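Diguanylate cyclase (Marinobacter aquaeolei VT8, PDB 3IGN) probably condenses two GTP molecules into cyclic di-GMP with release of diphosphate, through the GGDEF domain that this chain represents. Local coordinates at residues Ala70-Thr73 and Arg74-Arg78. Numbering follows the deposited sequence.
Sequences ADVT and RNNIR. With C2E (9,9'-[(2R,3R,3aS,5S,7aR,9R,10R,10aS,12S,14aR)-3,5,10,12-tetrahydroxy-5,12-dioxidooctahydro-2H,7H-difuro[3,2-d:3',2'-j][1,3,7,9,2,8]tetraoxadiphosphacyclododecine-2,9-diyl]bis(2-amino-1,9-dihydro-6H-purin-6-one)), chain B.
Arg-74 reaches back three residues along the helix to Asp-71 in a salt bridge, with its NH1 3.0 Å from Asp-71 OD1. The carboxylate oxygen sits at the guanidinium edge, near its plane, although the two flat groups are turned 54° apart. A bend in the arginine chain (chi3 -64°) brings the guanidinium beside the carboxylate, and its NH2 is also hydrogen-bonded to Thr-14 O. The backbone beneath keeps the helical pattern: Arg-74 N gives a 2.8 Å bond to Ala-70 O.

Thr-73 shows how the turns close as helix 59-74 gives way to the loop before strand 82-85. Its O accepts a 3.0 Å bond from Asn-76 N, which comes from above the carbonyl plane, and Ile-77 CG2 approaches Thr-73 CG2 to 4.1 Å. The threonine hydroxyl itself bonds back to Thr-69 O. Alongside, Asn-76 ND2 reaches Val-72 O at 2.8 Å with the carbonyl oxygen nearly in its amide plane, and so satisfies a second carbonyl of the last turn.

Beyond this turn, Arg-78 runs out extended to cyclic di-GMP. One guanidinium face lies over a guanine: N3 of the ligand lies 3.6 Å above the guanidinium plane of Arg-78, over its centre. NH2 of Arg-78 donates to phosphate oxygen O21 at 2.9 Å and also bonds to O6 of a second bound cyclic di-GMP. With an alanine in place of Arg-78, O21 would probably lose this charged donor and the guanine the flat group lying against it.

Arg-78 and Asp-81, both hydrogen-bonded to bound product, fit the RxxD motif of the inhibitory site known in this family. Helix-end carbonyls paired by loop donors thus give the loop a defined course, and the arginine of that motif meets base and phosphate together, consistent with product feedback.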
ATOM      1  N   ALA A  70      -1.354  -1.323  -8.856  1.00 30.76           N
ATOM      2  CA  ALA A  70      -0.141  -0.517  -8.871  1.00 33.19           C
ATOM      3  C   ALA A  70      -0.360   0.724  -9.728  1.00 32.63           C
ATOM      4  O   ALA A  70       0.095   1.814  -9.386  1.00 31.88           O
ATOM      5  CB  ALA A  70       1.026  -1.330  -9.417  1.00 31.27           C
ATOM      6  N   ASP A  71      -1.052   0.558 -10.852  1.00 33.34           N
ATOM      7  CA  ASP A  71      -1.316   1.683 -11.734  1.00 34.72           C
ATOM      8  C   ASP A  71      -2.209   2.707 -11.052  1.00 32.43           C
ATOM      9  O   ASP A  71      -1.966   3.909 -11.151  1.00 32.51           O
ATOM     10  CB  ASP A  71      -1.957   1.212 -13.042  1.00 37.15           C
ATOM     11  CG  ASP A  71      -0.991   0.430 -13.909  1.00 43.82           C
ATOM     12  OD1 ASP A  71       0.233   0.628 -13.763  1.00 46.13           O
ATOM     13  OD2 ASP A  71      -1.452  -0.375 -14.744  1.00 48.15           O
ATOM     14  N   VAL A  72      -3.236   2.235 -10.357  1.00 32.05           N
ATOM     15  CA  VAL A  72      -4.137   3.135  -9.651  1.00 32.35           C
ATOM     16  C   VAL A  72      -3.335   3.907  -8.607  1.00 34.01           C
ATOM     17  O   VAL A  72      -3.513   5.115  -8.436  1.00 33.28           O
ATOM     18  CB  VAL A  72      -5.268   2.360  -8.945  1.00 32.31           C
ATOM     19  CG1 VAL A  72      -6.039   3.293  -8.026  1.00 33.14           C
ATOM     20  CG2 VAL A  72      -6.213   1.757  -9.986  1.00 32.83           C
ATOM     21  N   THR A  73      -2.443   3.198  -7.923  1.00 30.93           N
ATOM     22  CA  THR A  73      -1.615   3.801  -6.884  1.00 28.86           C
ATOM     23  C   THR A  73      -0.672   4.838  -7.487  1.00 31.24           C
ATOM     24  O   THR A  73      -0.643   5.992  -7.060  1.00 29.66           O
ATOM     25  CB  THR A  73      -0.778   2.728  -6.167  1.00 28.83           C
ATOM     26  OG1 THR A  73      -1.652   1.737  -5.613  1.00 30.67           O
ATOM     27  CG2 THR A  73       0.062   3.350  -5.053  1.00 28.99           C
ATOM     28  N   ARG A  74       0.093   4.413  -8.487  1.00 32.36           N
ATOM     29  CA  ARG A  74       1.049   5.286  -9.155  1.00 35.66           C
ATOM     30  C   ARG A  74       0.397   6.558  -9.688  1.00 35.85           C
ATOM     31  O   ARG A  74       0.963   7.645  -9.580  1.00 34.81           O
ATOM     32  CB  ARG A  74       1.733   4.533 -10.303  1.00 38.38           C
ATOM     33  CG  ARG A  74       2.669   5.392 -11.146  1.00 44.62           C
ATOM     34  CD  ARG A  74       3.275   4.613 -12.300  1.00 48.62           C
ATOM     35  NE  ARG A  74       4.139   3.531 -11.841  1.00 53.51           N
ATOM     36  CZ  ARG A  74       3.849   2.240 -11.953  1.00 54.04           C
ATOM     37  NH1 ARG A  74       2.711   1.856 -12.517  1.00 55.09           N
ATOM     38  NH2 ARG A  74       4.701   1.331 -11.498  1.00 52.96           N
ATOM     39  N   ASN A  75      -0.803   6.427 -10.244  1.00 37.05           N
ATOM     40  CA  ASN A  75      -1.498   7.576 -10.807  1.00 41.92           C
ATOM     41  C   ASN A  75      -2.338   8.363  -9.811  1.00 41.63           C
ATOM     42  O   ASN A  75      -2.973   9.349 -10.174  1.00 43.73           O
ATOM     43  CB  ASN A  75      -2.372   7.126 -11.980  1.00 46.37           C
ATOM     44  CG  ASN A  75      -1.562   6.501 -13.096  1.00 49.71           C
ATOM     45  OD1 ASN A  75      -0.613   7.102 -13.594  1.00 52.57           O
ATOM     46  ND2 ASN A  75      -1.930   5.290 -13.497  1.00 51.15           N
ATOM     47  N   ASN A  76      -2.329   7.942  -8.551  1.00 36.50           N
ATOM     48  CA  ASN A  76      -3.110   8.621  -7.523  1.00 35.84           C
ATOM     49  C   ASN A  76      -2.296   9.229  -6.385  1.00 33.86           C
ATOM     50  O   ASN A  76      -2.861   9.873  -5.504  1.00 39.74           O
ATOM     51  CB  ASN A  76      -4.146   7.657  -6.936  1.00 37.34           C
ATOM     52  CG  ASN A  76      -5.475   7.722  -7.655  1.00 40.53           C
ATOM     53  OD1 ASN A  76      -6.306   8.583  -7.365  1.00 42.58           O
ATOM     54  ND2 ASN A  76      -5.683   6.814  -8.605  1.00 39.43           N
ATOM     55  N   ILE A  77      -0.982   9.030  -6.388  1.00 29.16           N
ATOM     56  CA  ILE A  77      -0.155   9.579  -5.317  1.00 26.71           C
ATOM     57  C   ILE A  77       0.816  10.639  -5.838  1.00 25.53           C
ATOM     58  O   ILE A  77       1.098  10.705  -7.028  1.00 27.56           O
ATOM     59  CB  ILE A  77       0.663   8.475  -4.604  1.00 28.51           C
ATOM     60  CG1 ILE A  77       1.718   7.903  -5.551  1.00 29.36           C
ATOM     61  CG2 ILE A  77      -0.268   7.375  -4.112  1.00 31.32           C
ATOM     62  CD1 ILE A  77       2.610   6.845  -4.916  1.00 29.45           C
ATOM     63  N   ARG A  78       1.326  11.456  -4.925  1.00 23.80           N
ATOM     64  CA  ARG A  78       2.268  12.518  -5.269  1.00 24.21           C
ATOM     65  C   ARG A  78       3.630  11.927  -5.584  1.00 25.93           C
ATOM     66  O   ARG A  78       3.984  10.869  -5.080  1.00 24.77           O
ATOM     67  CB  ARG A  78       2.390  13.500  -4.102  1.00 23.72           C
ATOM     68  CG  ARG A  78       1.070  14.142  -3.725  1.00 23.78           C
ATOM     69  CD  ARG A  78       1.145  14.985  -2.465  1.00 23.24           C
ATOM     70  NE  ARG A  78      -0.119  15.704  -2.292  1.00 23.58           N
ATOM     71  CZ  ARG A  78      -0.383  16.549  -1.302  1.00 25.48           C
ATOM     72  NH1 ARG A  78       0.524  16.799  -0.370  1.00 24.66           N
ATOM     73  NH2 ARG A  78      -1.563  17.149  -1.249  1.00 27.52           N
TER
HETATM   74  P1  C2E B 401      -8.275  17.277  -0.755  1.00 45.08           P
HETATM   75  O2P C2E B 401      -7.860  16.153  -1.829  1.00 36.06           O
HETATM   76  O1P C2E B 401      -9.618  16.964  -0.208  1.00 44.19           O
HETATM   77  O5' C2E B 401      -7.236  17.346   0.441  1.00 44.27           O
HETATM   78  C5' C2E B 401      -6.590  16.224   0.905  1.00 40.56           C
HETATM   79  C4' C2E B 401      -5.590  16.535   2.017  1.00 36.23           C
HETATM   80  O4' C2E B 401      -5.040  15.250   2.336  1.00 33.64           O
HETATM   81  C3' C2E B 401      -4.438  17.446   1.522  1.00 35.80           C
HETATM   82  O3' C2E B 401      -4.242  18.706   2.184  1.00 38.84           O
HETATM   83  C2' C2E B 401      -3.207  16.560   1.540  1.00 35.77           C
HETATM   84  O2' C2E B 401      -2.177  17.139   2.341  1.00 42.75           O
HETATM   85  C1' C2E B 401      -3.645  15.169   1.979  1.00 34.91           C
HETATM   86  N9  C2E B 401      -3.451  14.400   0.727  1.00 32.70           N
HETATM   87  C8  C2E B 401      -4.382  14.178  -0.269  1.00 30.70           C
HETATM   88  N7  C2E B 401      -3.888  13.496  -1.234  1.00 29.88           N
HETATM   89  C5  C2E B 401      -2.605  13.219  -0.948  1.00 28.62           C
HETATM   90  C6  C2E B 401      -1.573  12.521  -1.623  1.00 28.31           C
HETATM   91  O6  C2E B 401      -1.774  12.013  -2.718  1.00 27.77           O
HETATM   92  N1  C2E B 401      -0.344  12.433  -1.018  1.00 27.46           N
HETATM   93  C2  C2E B 401      -0.116  13.004   0.216  1.00 26.90           C
HETATM   94  N2  C2E B 401       1.118  12.895   0.796  1.00 27.87           N
HETATM   95  N3  C2E B 401      -1.072  13.664   0.853  1.00 28.74           N
HETATM   96  C4  C2E B 401      -2.308  13.790   0.318  1.00 28.55           C
HETATM   97  P11 C2E B 401      -3.822  19.818   1.088  1.00 37.85           P
HETATM   98  O21 C2E B 401      -2.483  19.408   0.284  1.00 36.51           O
HETATM   99  O11 C2E B 401      -3.608  21.126   1.747  1.00 37.37           O
HETATM  100  O5A C2E B 401      -5.081  19.878   0.111  1.00 45.07           O
HETATM  101  C5A C2E B 401      -5.104  20.596  -1.061  1.00 44.24           C
HETATM  102  C4A C2E B 401      -6.457  20.492  -1.765  1.00 40.32           C
HETATM  103  O4A C2E B 401      -6.266  21.122  -3.037  1.00 41.10           O
HETATM  104  C3A C2E B 401      -6.939  19.045  -1.991  1.00 41.99           C
HETATM  105  O3A C2E B 401      -8.197  18.724  -1.444  1.00 46.25           O
HETATM  106  C2A C2E B 401      -6.896  18.831  -3.478  1.00 44.33           C
HETATM  107  O2A C2E B 401      -8.164  18.420  -4.008  1.00 50.49           O
HETATM  108  C1A C2E B 401      -6.382  20.116  -4.101  1.00 40.96           C
HETATM  109  N91 C2E B 401      -5.070  19.620  -4.591  1.00 36.77           N
HETATM  110  C81 C2E B 401      -3.837  19.749  -3.980  1.00 35.10           C
HETATM  111  N71 C2E B 401      -2.918  19.171  -4.680  1.00 34.13           N
HETATM  112  C51 C2E B 401      -3.472  18.633  -5.781  1.00 34.61           C
HETATM  113  C61 C2E B 401      -2.965  17.888  -6.885  1.00 35.49           C
HETATM  114  O61 C2E B 401      -1.778  17.620  -6.961  1.00 35.67           O
HETATM  115  N11 C2E B 401      -3.839  17.482  -7.858  1.00 37.66           N
HETATM  116  C21 C2E B 401      -5.181  17.779  -7.771  1.00 37.87           C
HETATM  117  N21 C2E B 401      -6.032  17.357  -8.763  1.00 37.82           N
HETATM  118  N31 C2E B 401      -5.668  18.471  -6.745  1.00 36.92           N
HETATM  119  C41 C2E B 401      -4.860  18.910  -5.742  1.00 36.32           C